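Local coordinates for ferritin like protein (Caulobacter vibrioides, PDB 3HL1) that is of unconfirmed function but belongs to the ferritin-like family of helical proteins and probably binds metal, at residues 25-37 / 304-316. Residues are numbered along the deposited sequence; the frame is centred on the assembly and turned at random.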
loop_
_atom_site.group_PDB
_atom_site.type_symbol
_atom_site.label_atom_id
_atom_site.label_comp_id
_atom_site.label_asym_id
_atom_site.label_seq_id
_atom_site.Cartn_x
_atom_site.Cartn_y
_atom_site.Cartn_z
ATOM N N THR A 25 2.188 -1.832 2.277
ATOM C CA THR A 25 3.213 -0.871 1.971
ATOM C C THR A 25 3.238 0.294 2.942
ATOM O O THR A 25 4.257 0.915 3.085
ATOM C CB THR A 25 3.095 -0.269 0.560
ATOM O OG1 THR A 25 1.950 0.583 0.537
ATOM C CG2 THR A 25 2.999 -1.350 -0.549
ATOM N N ILE A 26 2.116 0.625 3.593
ATOM C CA ILE A 26 2.033 1.834 4.393
ATOM C C ILE A 26 2.939 1.780 5.642
ATOM O O ILE A 26 3.799 2.663 5.807
ATOM C CB ILE A 26 0.539 2.227 4.677
ATOM C CG1 ILE A 26 -0.098 2.621 3.315
ATOM C CG2 ILE A 26 0.453 3.356 5.715
ATOM C CD1 ILE A 26 -1.576 2.703 3.286
ATOM N N PRO A 27 2.750 0.771 6.543
ATOM C CA PRO A 27 3.726 0.644 7.626
ATOM C C PRO A 27 5.166 0.446 7.181
ATOM O O PRO A 27 6.065 0.971 7.834
ATOM C CB PRO A 27 3.189 -0.529 8.475
ATOM C CG PRO A 27 1.735 -0.577 8.174
ATOM C CD PRO A 27 1.670 -0.230 6.696
ATOM N N TYR A 28 5.394 -0.255 6.050
ATOM C CA TYR A 28 6.722 -0.417 5.500
ATOM C C TYR A 28 7.378 0.942 5.191
ATOM O O TYR A 28 8.464 1.175 5.651
ATOM C CB TYR A 28 6.730 -1.331 4.246
ATOM C CG TYR A 28 8.082 -1.945 3.961
ATOM C CD1 TYR A 28 9.035 -1.247 3.206
ATOM C CD2 TYR A 28 8.438 -3.209 4.486
ATOM C CE1 TYR A 28 10.301 -1.796 2.963
ATOM C CE2 TYR A 28 9.707 -3.765 4.246
ATOM C CZ TYR A 28 10.612 -3.050 3.481
ATOM O OH TYR A 28 11.827 -3.539 3.292
ATOM N N TYR A 29 6.739 1.760 4.379
ATOM C CA TYR A 29 7.215 3.048 3.980
ATOM C C TYR A 29 7.286 4.003 5.166
ATOM O O TYR A 29 8.182 4.813 5.238
ATOM C CB TYR A 29 6.314 3.668 2.911
ATOM C CG TYR A 29 6.312 3.016 1.539
ATOM C CD1 TYR A 29 6.918 1.767 1.300
ATOM C CD2 TYR A 29 5.496 3.543 0.530
ATOM C CE1 TYR A 29 6.855 1.165 0.054
ATOM C CE2 TYR A 29 5.368 2.896 -0.705
ATOM C CZ TYR A 29 6.055 1.729 -0.951
ATOM O OH TYR A 29 5.904 1.087 -2.190
ATOM N N LEU A 30 6.297 3.966 6.050
ATOM C CA LEU A 30 6.277 4.851 7.209
ATOM C C LEU A 30 7.454 4.583 8.131
ATOM O O LEU A 30 8.078 5.526 8.675
ATOM C CB LEU A 30 4.970 4.706 8.010
ATOM C CG LEU A 30 3.714 5.407 7.454
ATOM C CD1 LEU A 30 2.436 4.949 8.244
ATOM C CD2 LEU A 30 3.906 6.966 7.393
ATOM N N THR A 31 7.746 3.303 8.330
ATOM C CA THR A 31 8.875 2.850 9.159
ATOM C C THR A 31 10.198 3.383 8.608
ATOM O O THR A 31 10.977 3.944 9.372
ATOM C CB THR A 31 8.869 1.322 9.334
ATOM O OG1 THR A 31 7.621 0.970 9.946
ATOM C CG2 THR A 31 10.063 0.879 10.240
ATOM N N VAL A 32 10.399 3.281 7.293
ATOM C CA VAL A 32 11.576 3.913 6.617
ATOM C C VAL A 32 11.556 5.413 6.772
ATOM O O VAL A 32 12.563 5.996 7.145
ATOM C CB VAL A 32 11.648 3.525 5.119
ATOM C CG1 VAL A 32 12.751 4.305 4.353
ATOM C CG2 VAL A 32 11.789 1.999 5.042
ATOM N N LEU A 33 10.426 6.042 6.478
ATOM C CA LEU A 33 10.309 7.498 6.566
ATOM C C LEU A 33 10.793 8.048 7.889
ATOM O O LEU A 33 11.659 8.888 7.957
ATOM C CB LEU A 33 8.845 7.935 6.373
ATOM C CG LEU A 33 8.510 9.402 6.355
ATOM C CD1 LEU A 33 9.310 10.140 5.183
ATOM C CD2 LEU A 33 6.968 9.647 6.336
ATOM N N TYR A 34 10.201 7.577 8.963
ATOM C CA TYR A 34 10.478 8.160 10.278
ATOM C C TYR A 34 11.839 7.791 10.829
ATOM O O TYR A 34 12.321 8.467 11.746
ATOM C CB TYR A 34 9.352 7.829 11.270
ATOM C CG TYR A 34 8.131 8.674 11.035
ATOM C CD1 TYR A 34 8.150 10.034 11.295
ATOM C CD2 TYR A 34 6.979 8.135 10.450
ATOM C CE1 TYR A 34 7.048 10.833 11.046
ATOM C CE2 TYR A 34 5.878 8.935 10.186
ATOM C CZ TYR A 34 5.914 10.275 10.505
ATOM O OH TYR A 34 4.832 11.066 10.269
ATOM N N SER A 35 12.498 6.807 10.209
ATOM C CA SER A 35 13.908 6.513 10.531
ATOM C C SER A 35 14.873 7.621 10.142
ATOM O O SER A 35 15.939 7.705 10.730
ATOM C CB SER A 35 14.430 5.214 9.919
ATOM O OG SER A 35 14.769 5.402 8.544
ATOM N N ILE A 36 14.492 8.460 9.182
ATOM C CA ILE A 36 15.331 9.486 8.666
ATOM C C ILE A 36 15.299 10.639 9.648
ATOM O O ILE A 36 14.260 11.227 9.878
ATOM C CB ILE A 36 14.902 9.981 7.288
ATOM C CG1 ILE A 36 14.858 8.774 6.330
ATOM C CG2 ILE A 36 15.898 11.037 6.784
ATOM C CD1 ILE A 36 14.136 9.033 4.958
ATOM N N LYS A 37 16.454 10.958 10.212
ATOM C CA LYS A 37 16.509 11.943 11.288
ATOM C C LYS A 37 16.086 13.336 10.837
ATOM O O LYS A 37 15.358 14.043 11.551
ATOM C CB LYS A 37 17.918 11.986 11.900
ATOM C CG LYS A 37 18.341 10.757 12.637
ATOM C CD LYS A 37 19.725 10.964 13.317
ATOM C CE LYS A 37 20.213 9.720 14.042
ATOM N NZ LYS A 37 21.502 9.987 14.794
ATOM N N ILE A 304 5.317 6.285 15.653
ATOM C CA ILE A 304 6.383 5.638 14.871
ATOM C C ILE A 304 7.716 6.336 15.128
ATOM O O ILE A 304 8.764 5.712 15.351
ATOM C CB ILE A 304 6.030 5.641 13.348
ATOM C CG1 ILE A 304 4.728 4.902 13.136
ATOM C CG2 ILE A 304 7.155 5.016 12.536
ATOM C CD1 ILE A 304 4.057 5.130 11.731
ATOM N N LEU A 305 7.703 7.653 15.083
ATOM C CA LEU A 305 8.931 8.418 15.374
ATOM C C LEU A 305 9.429 8.148 16.786
ATOM O O LEU A 305 10.624 8.031 17.048
ATOM C CB LEU A 305 8.692 9.906 15.214
ATOM C CG LEU A 305 9.847 10.854 15.509
ATOM C CD1 LEU A 305 11.063 10.513 14.678
ATOM C CD2 LEU A 305 9.389 12.268 15.227
ATOM N N SER A 306 8.499 8.028 17.707
ATOM C CA SER A 306 8.883 7.853 19.092
ATOM C C SER A 306 9.581 6.499 19.304
ATOM O O SER A 306 10.584 6.432 20.020
ATOM C CB SER A 306 7.685 8.064 20.016
ATOM O OG SER A 306 7.992 7.490 21.258
ATOM N N CYS A 307 9.151 5.447 18.610
ATOM C CA CYS A 307 9.871 4.169 18.613
ATOM C C CYS A 307 11.313 4.329 18.199
ATOM O O CYS A 307 12.226 3.934 18.922
ATOM C CB CYS A 307 9.204 3.136 17.703
ATOM S SG CYS A 307 7.609 2.517 18.290
ATOM N N TRP A 308 11.542 4.939 17.035
ATOM C CA TRP A 308 12.885 5.162 16.551
ATOM C C TRP A 308 13.760 5.980 17.490
ATOM O O TRP A 308 14.931 5.623 17.740
ATOM C CB TRP A 308 12.842 5.857 15.186
ATOM C CG TRP A 308 12.588 4.947 14.045
ATOM C CD1 TRP A 308 11.610 5.083 13.130
ATOM C CD2 TRP A 308 13.371 3.833 13.647
ATOM N NE1 TRP A 308 11.734 4.119 12.149
ATOM C CE2 TRP A 308 12.794 3.320 12.463
ATOM C CE3 TRP A 308 14.493 3.193 14.175
ATOM C CZ2 TRP A 308 13.300 2.215 11.811
ATOM C CZ3 TRP A 308 15.018 2.088 13.505
ATOM C CH2 TRP A 308 14.425 1.608 12.345
ATOM N N LYS A 309 13.218 7.086 17.986
ATOM C CA LYS A 309 13.939 7.884 18.944
ATOM C C LYS A 309 14.348 7.103 20.202
ATOM O O LYS A 309 15.382 7.413 20.787
ATOM C CB LYS A 309 13.116 9.080 19.351
ATOM C CG LYS A 309 13.119 10.207 18.322
ATOM C CD LYS A 309 12.137 11.282 18.775
ATOM C CE LYS A 309 12.555 12.682 18.537
ATOM N NZ LYS A 309 13.538 12.891 17.453
ATOM N N LEU A 310 13.539 6.135 20.620
ATOM C CA LEU A 310 13.857 5.274 21.759
ATOM C C LEU A 310 14.700 4.055 21.425
ATOM O O LEU A 310 14.975 3.248 22.299
ATOM C CB LEU A 310 12.587 4.871 22.526
ATOM C CG LEU A 310 11.877 6.044 23.189
ATOM C CD1 LEU A 310 10.438 5.789 23.544
ATOM C CD2 LEU A 310 12.672 6.593 24.406
ATOM N N GLY A 311 15.138 3.910 20.181
ATOM C CA GLY A 311 15.955 2.757 19.797
ATOM C C GLY A 311 15.174 1.462 19.587
ATOM O O GLY A 311 15.734 0.399 19.679
ATOM N N ALA A 312 13.882 1.565 19.261
ATOM C CA ALA A 312 13.044 0.421 18.947
ATOM C C ALA A 312 12.560 0.571 17.493
ATOM O O ALA A 312 11.994 1.592 17.119
ATOM C CB ALA A 312 11.836 0.370 19.859
ATOM N N VAL A 313 12.736 -0.467 16.696
ATOM C CA VAL A 313 12.166 -0.471 15.360
ATOM C C VAL A 313 10.646 -0.504 15.523
ATOM O O VAL A 313 10.106 -1.334 16.270
ATOM C CB VAL A 313 12.612 -1.698 14.529
ATOM C CG1 VAL A 313 12.015 -1.600 13.106
ATOM C CG2 VAL A 313 14.168 -1.805 14.506
ATOM N N PRO A 314 9.924 0.381 14.809
ATOM C CA PRO A 314 8.501 0.263 14.783
ATOM C C PRO A 314 7.949 -1.136 14.569
ATOM O O PRO A 314 8.485 -1.906 13.777
ATOM C CB PRO A 314 8.107 1.218 13.667
ATOM C CG PRO A 314 9.111 2.315 13.778
ATOM C CD PRO A 314 10.400 1.552 14.052
ATOM N N ARG A 315 6.888 -1.450 15.300
ATOM C CA ARG A 315 6.169 -2.724 15.248
ATOM C C ARG A 315 4.660 -2.431 15.129
ATOM O O ARG A 315 4.192 -1.519 15.766
ATOM C CB ARG A 315 6.419 -3.418 16.575
ATOM C CG ARG A 315 6.766 -4.810 16.474
ATOM C CD ARG A 315 7.042 -5.356 17.850
ATOM N NE ARG A 315 5.843 -5.964 18.436
ATOM C CZ ARG A 315 5.554 -7.271 18.456
ATOM N NH1 ARG A 315 6.384 -8.177 17.927
ATOM N NH2 ARG A 315 4.424 -7.684 19.032
ATOM N N TYR A 316 3.886 -3.225 14.360
ATOM C CA TYR A 316 2.493 -2.863 14.103
ATOM C C TYR A 316 1.450 -3.896 14.556
ATOM O O TYR A 316 0.268 -3.664 14.398
ATOM C CB TYR A 316 2.313 -2.502 12.623
ATOM C CG TYR A 316 3.132 -1.283 12.237
ATOM C CD1 TYR A 316 4.468 -1.395 11.937
ATOM C CD2 TYR A 316 2.564 -0.018 12.225
ATOM C CE1 TYR A 316 5.244 -0.258 11.636
ATOM C CE2 TYR A 316 3.316 1.093 11.872
ATOM C CZ TYR A 316 4.638 0.954 11.572
ATOM O OH TYR A 316 5.366 2.085 11.244
#
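Thr31 is gripped twice by the C-terminal segment 304-316: its carbonyl O accepts the indole N-H of Trp308 (NE1 to O 2.9 Å), and its OG1 accepts the hydroxyl of Tyr316 (OH to OG1 2.8 Å). The indole bond lies on a lone pair in the carbonyl plane, although the oxygen sits 19° out of the ring plane. This carbonyl also takes a weak helical bond from Ser35 N. OG1 in turn gives its proton to Pro27 O at 2.6 Å, forming a chain of hydrogen bonds from Tyr316 OH through Thr31 OG1 to Pro27 O, which Thr31 N reaches from the other face of its plane. With OG1 anti to the carbonyl carbon (chi1 -59°), the hydroxyl points back along the helix to that oxygen, while CG2 packs against CZ2 of Trp308 and the ring of Pro314.

The Tyr316 and Trp308 rings also receive CH-pi contacts. Pro27 CB stands squarely over the Tyr316 ring, 3.5 Å from its centroid. Ser35 CB covers one face of the Trp308 indole, and Pro314 CD lies 3.3 Å above the opposite face, both toward the rim, so the indole is sandwiched between helix 8-35 and its own chain. Towards the start of segment 304-316, Ile304 splits its branches: CD1 meets Leu30 CD1 at 3.8 Å, and CG2 meets CB and CD2 of Tyr34, whose CD1 rests on Leu305 CB.

Farther out, Phe273 of helix 261-283 meets the Tyr316 ring edge-to-face, and Gln266 NE2 is hydrogen-bonded to Val313 O. A Schellman motif at Gly311 ends helix 292-309 and turns the chain back, bringing Pro314 and Tyr316 alongside helix 8-35. The result is a buried helix-helix crossing (short axes 9.0 Å apart, -54°), extended by the tail, within an all-helical, ferritin-like chain.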